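Local structure of probable oxidoreductase (Mycobacterium abscessus, 4EYE) at residues G167-I172 and T194-F199; K186-V191 and R220-G225. The protein probably acts as an oxidoreductase of the medium-chain dehydrogenase/reductase type, related to quinone oxidoreductases. All blocks are in the same frame, centred on the assembly; numbering follows the deposited sequence.

Contact 1: residues G167-I172 and T194-F199; sequences GAAGGI and TAATEF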
loop_
_atom_site.group_PDB
_atom_site.type_symbol
_atom_site.label_atom_id
_atom_site.label_comp_id
_atom_site.label_asym_id
_atom_site.label_seq_id
_atom_site.Cartn_x
_atom_site.Cartn_y
_atom_site.Cartn_z
ATOM N N GLY A 167 5.522 1.724 12.347
ATOM C CA GLY A 167 5.963 2.280 11.028
ATOM C C GLY A 167 4.911 3.227 10.437
ATOM O O GLY A 167 4.575 3.171 9.246
ATOM N N ALA A 168 4.339 4.041 11.312
ATOM C CA ALA A 168 3.009 4.608 11.102
ATOM C C ALA A 168 2.957 5.639 9.972
ATOM O O ALA A 168 1.916 5.789 9.374
ATOM C CB ALA A 168 2.498 5.216 12.389
ATOM N N ALA A 169 4.073 6.301 9.678
ATOM C CA ALA A 169 4.132 7.304 8.562
ATOM C C ALA A 169 4.350 6.697 7.148
ATOM O O ALA A 169 4.312 7.404 6.168
ATOM C CB ALA A 169 5.251 8.339 8.834
ATOM N N GLY A 170 4.643 5.398 7.062
ATOM C CA GLY A 170 4.890 4.764 5.795
ATOM C C GLY A 170 3.555 4.495 5.079
ATOM O O GLY A 170 2.496 4.882 5.560
ATOM N N GLY A 171 3.623 3.856 3.912
ATOM C CA GLY A 171 2.418 3.647 3.083
ATOM C C GLY A 171 1.393 2.776 3.789
ATOM O O GLY A 171 0.238 3.129 3.948
ATOM N N ILE A 172 1.863 1.639 4.276
ATOM C CA ILE A 172 1.011 0.709 4.947
ATOM C C ILE A 172 0.485 1.277 6.251
ATOM O O ILE A 172 -0.694 1.216 6.521
ATOM C CB ILE A 172 1.745 -0.614 5.189
ATOM C CG1 ILE A 172 1.956 -1.302 3.856
ATOM C CG2 ILE A 172 0.876 -1.476 6.115
ATOM C CD1 ILE A 172 0.670 -2.006 3.394
ATOM N N THR A 194 10.858 10.709 13.759
ATOM C CA THR A 194 10.148 11.644 14.640
ATOM C C THR A 194 9.711 12.924 13.902
ATOM O O THR A 194 8.764 13.578 14.314
ATOM C CB THR A 194 10.957 11.977 15.909
ATOM O OG1 THR A 194 12.160 12.653 15.535
ATOM C CG2 THR A 194 11.303 10.689 16.699
ATOM N N ALA A 195 10.382 13.265 12.807
ATOM C CA ALA A 195 9.935 14.358 11.937
ATOM C C ALA A 195 8.537 14.099 11.292
ATOM O O ALA A 195 7.930 15.027 10.749
ATOM C CB ALA A 195 10.987 14.632 10.854
ATOM N N ALA A 196 8.024 12.868 11.368
ATOM C CA ALA A 196 6.692 12.529 10.791
ATOM C C ALA A 196 5.569 12.619 11.801
ATOM O O ALA A 196 4.419 12.277 11.487
ATOM C CB ALA A 196 6.713 11.110 10.198
ATOM N N THR A 197 5.895 13.044 13.022
ATOM C CA THR A 197 4.924 13.088 14.108
ATOM C C THR A 197 3.661 13.887 13.756
ATOM O O THR A 197 2.555 13.404 13.977
ATOM C CB THR A 197 5.564 13.656 15.415
ATOM O OG1 THR A 197 6.601 12.766 15.828
ATOM C CG2 THR A 197 4.528 13.748 16.532
ATOM N N GLU A 198 3.820 15.093 13.202
ATOM C CA GLU A 198 2.640 15.923 12.866
ATOM C C GLU A 198 1.856 15.343 11.681
ATOM O O GLU A 198 0.626 15.419 11.639
ATOM C CB GLU A 198 3.036 17.369 12.554
ATOM C CG GLU A 198 3.731 18.074 13.703
ATOM C CD GLU A 198 2.911 18.101 14.964
ATOM O OE1 GLU A 198 3.542 18.085 16.041
ATOM O OE2 GLU A 198 1.648 18.134 14.897
ATOM N N PHE A 199 2.576 14.790 10.724
ATOM C CA PHE A 199 1.941 14.125 9.596
ATOM C C PHE A 199 1.024 13.035 10.095
ATOM O O PHE A 199 -0.142 12.973 9.737
ATOM C CB PHE A 199 2.969 13.528 8.656
ATOM C CG PHE A 199 2.348 12.655 7.578
ATOM C CD1 PHE A 199 1.762 13.231 6.475
ATOM C CD2 PHE A 199 2.310 11.280 7.718
ATOM C CE1 PHE A 199 1.174 12.421 5.483
ATOM C CE2 PHE A 199 1.720 10.479 6.743
ATOM C CZ PHE A 199 1.140 11.054 5.640
#

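Contact 2: residues K186-V191 and R220-G225; sequences KVIAVV and REATGG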
loop_
_atom_site.group_PDB
_atom_site.type_symbol
_atom_site.label_atom_id
_atom_site.label_comp_id
_atom_site.label_asym_id
_atom_site.label_seq_id
_atom_site.Cartn_x
_atom_site.Cartn_y
_atom_site.Cartn_z
ATOM N N LYS A 186 -9.787 3.227 17.971
ATOM C CA LYS A 186 -8.800 4.194 18.457
ATOM C C LYS A 186 -7.432 3.739 18.008
ATOM O O LYS A 186 -7.160 2.540 17.993
ATOM C CB LYS A 186 -8.851 4.285 19.980
ATOM C CG LYS A 186 -7.883 5.312 20.602
ATOM C CD LYS A 186 -8.074 5.499 22.136
ATOM C CE LYS A 186 -6.978 6.421 22.720
ATOM N NZ LYS A 186 -7.270 6.904 24.110
ATOM N N VAL A 187 -6.606 4.703 17.606
ATOM C CA VAL A 187 -5.319 4.431 17.030
ATOM C C VAL A 187 -4.208 5.114 17.823
ATOM O O VAL A 187 -4.195 6.333 18.002
ATOM C CB VAL A 187 -5.210 4.879 15.535
ATOM C CG1 VAL A 187 -3.789 4.676 15.038
ATOM C CG2 VAL A 187 -6.171 4.102 14.634
ATOM N N ILE A 188 -3.274 4.297 18.289
ATOM C CA ILE A 188 -2.004 4.771 18.811
ATOM C C ILE A 188 -0.984 4.465 17.723
ATOM O O ILE A 188 -0.923 3.321 17.263
ATOM C CB ILE A 188 -1.613 4.042 20.120
ATOM C CG1 ILE A 188 -2.622 4.346 21.233
ATOM C CG2 ILE A 188 -0.257 4.531 20.627
ATOM C CD1 ILE A 188 -2.546 3.386 22.411
ATOM N N ALA A 189 -0.225 5.473 17.306
ATOM C CA ALA A 189 0.782 5.321 16.282
ATOM C C ALA A 189 2.168 5.503 16.869
ATOM O O ALA A 189 2.391 6.434 17.673
ATOM C CB ALA A 189 0.545 6.350 15.199
ATOM N N VAL A 190 3.094 4.629 16.486
ATOM C CA VAL A 190 4.513 4.801 16.829
ATOM C C VAL A 190 5.281 5.132 15.560
ATOM O O VAL A 190 5.054 4.497 14.525
ATOM C CB VAL A 190 5.100 3.552 17.473
ATOM C CG1 VAL A 190 6.591 3.758 17.771
ATOM C CG2 VAL A 190 4.359 3.270 18.781
ATOM N N VAL A 191 6.111 6.168 15.624
ATOM C CA VAL A 191 6.919 6.577 14.484
ATOM C C VAL A 191 8.407 6.357 14.761
ATOM O O VAL A 191 8.921 6.810 15.774
ATOM C CB VAL A 191 6.696 8.059 14.104
ATOM C CG1 VAL A 191 5.262 8.284 13.589
ATOM C CG2 VAL A 191 7.051 9.006 15.254
ATOM N N ARG A 220 1.406 0.908 26.714
ATOM C CA ARG A 220 0.592 0.358 27.791
ATOM C C ARG A 220 -0.054 1.422 28.665
ATOM O O ARG A 220 -1.244 1.334 28.982
ATOM C CB ARG A 220 1.426 -0.531 28.690
ATOM C CG ARG A 220 1.580 -1.942 28.189
ATOM C CD ARG A 220 1.406 -2.926 29.341
ATOM N NE ARG A 220 1.146 -4.203 28.732
ATOM C CZ ARG A 220 -0.016 -4.837 28.693
ATOM N NH1 ARG A 220 -1.103 -4.392 29.327
ATOM N NH2 ARG A 220 -0.067 -5.967 28.011
ATOM N N GLU A 221 0.737 2.411 29.068
ATOM C CA GLU A 221 0.245 3.461 29.967
ATOM C C GLU A 221 -0.849 4.290 29.289
ATOM O O GLU A 221 -1.825 4.664 29.926
ATOM C CB GLU A 221 1.399 4.371 30.454
ATOM C CG GLU A 221 1.403 4.588 31.967
ATOM C CD GLU A 221 2.784 4.414 32.572
ATOM O OE1 GLU A 221 2.923 3.559 33.469
ATOM O OE2 GLU A 221 3.736 5.101 32.138
ATOM N N ALA A 222 -0.681 4.547 27.991
ATOM C CA ALA A 222 -1.701 5.234 27.200
ATOM C C ALA A 222 -3.042 4.467 27.146
ATOM O O ALA A 222 -4.079 5.076 26.891
ATOM C CB ALA A 222 -1.190 5.541 25.791
ATOM N N THR A 223 -3.031 3.168 27.423
ATOM C CA THR A 223 -4.269 2.385 27.459
ATOM C C THR A 223 -4.721 2.089 28.885
ATOM O O THR A 223 -5.577 1.217 29.102
ATOM C CB THR A 223 -4.131 1.046 26.714
ATOM O OG1 THR A 223 -3.144 0.226 27.350
ATOM C CG2 THR A 223 -3.752 1.282 25.218
ATOM N N GLY A 224 -4.175 2.831 29.855
ATOM C CA GLY A 224 -4.502 2.596 31.244
ATOM C C GLY A 224 -4.061 1.232 31.724
ATOM O O GLY A 224 -4.745 0.621 32.544
ATOM N N GLY A 225 -2.930 0.744 31.195
ATOM C CA GLY A 225 -2.374 -0.560 31.574
ATOM C C GLY A 225 -3.005 -1.813 30.972
ATOM O O GLY A 225 -2.540 -2.914 31.230
#

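Contact 1: residues G167-I172 and T194-F199
Phe199 meets Ala169 through CD2 and CE2 of its ring. Its CB leaves the first turn of helix 197-203 in the direction of the 167-172 loop, and CG stands anti to the backbone N (chi1 172°), which brings the ring to the alanine. CD2 then comes to 4.3 Å from the CB of Ala169, and CE2 ends 4.1 Å from the O of the same residue; both approaches are loose, and the carbonyl meets the ring obliquely. The other side of the contact is much tighter: the CB methyls of Ala169 and Ala196 press together at 3.4 Å, closer than two methyl carbons usually come. The sequence GAAGGI belongs to the glycine-rich loop of a Rossmann fold, turning from strand 162-165 into helix 171-182. A type I turn runs from Gly167 to Gly170, closed by Gly170 N to Gly167 O at 3.1 Å, and Gly170 is the N-cap of the helix. In related enzymes this loop passes beside the phosphates of the dinucleotide. Across from it, Thr194 O receives both the N of Thr197, at 3.2 Å, and its OG1, at 2.8 Å with the hydroxyl tilted 19° from the carbonyl plane, which pins the start of the helix. Tyr335 packs on Ala196, and its ring meets that of Phe199 with the planes inclined at about 45°.

Contact 2: residues K186-V191 and R220-G225
Ile188 reaches the end of helix 215-222 because its CG1 is anti to the carbonyl carbon (chi1 -64°) and the chain continues extended to CD1 (chi2 164°), which sends the terminal methyl straight out from the sheet. On the other side, Thr223 has its CG2 anti to the carbonyl carbon, so that this methyl faces the strand while OG1 is turned back toward Arg220 O. CD1 of Ile188 therefore meets CG2 of Thr223 at 3.7 Å, the two side chains crossing at about a right angle, and the same CD1 lies 4.2 Å from the CB of Ala222. Both close approaches from the strand are made by this one methyl. The hydroxyl of Thr223 is engaged elsewhere: OG1 donates to Arg220 O at 2.7 Å, from a position 27° off the carbonyl plane, and is also bonded to the N of Gly227. Arg220 O accepts Thr223 N as well, at 3.0 Å. Gly225 N to Arg220 O (2.8 Å) and Gly224 N to Glu221 O (3.0 Å) together form a Schellman motif whose C-prime residue is Gly224, at positive phi. Ile188 is flanked in the sheet by Leu164 and Leu209, whereas its neighbour Ala189 packs on Val200 of helix 197-203. Residues alternating between helix layers on the two faces of a parallel sheet are typical of the three-layer Rossmann fold.

In the fold
Read from the N terminus, the chain enters contact 1 at 167-172, runs through helix 171-182 and strand 186-191, and closes its first loop at 194-199. Strand 186-191, inside that loop, already opens contact 2, whose loop includes helix 197-203 and strand 207-210 and closes at 220-225. The segments alternate, so the two contacts cross. They also touch: Ala168 CB lies 3.6 Å from Ala189 CB, and Thr197 OG1 rests against Val191. Contact 1 joins the turn after strand 162-165 to the turn after strand 186-191; contact 2 places the end of helix 215-222 against strand 186-191 before the chain moves to strand 228-233.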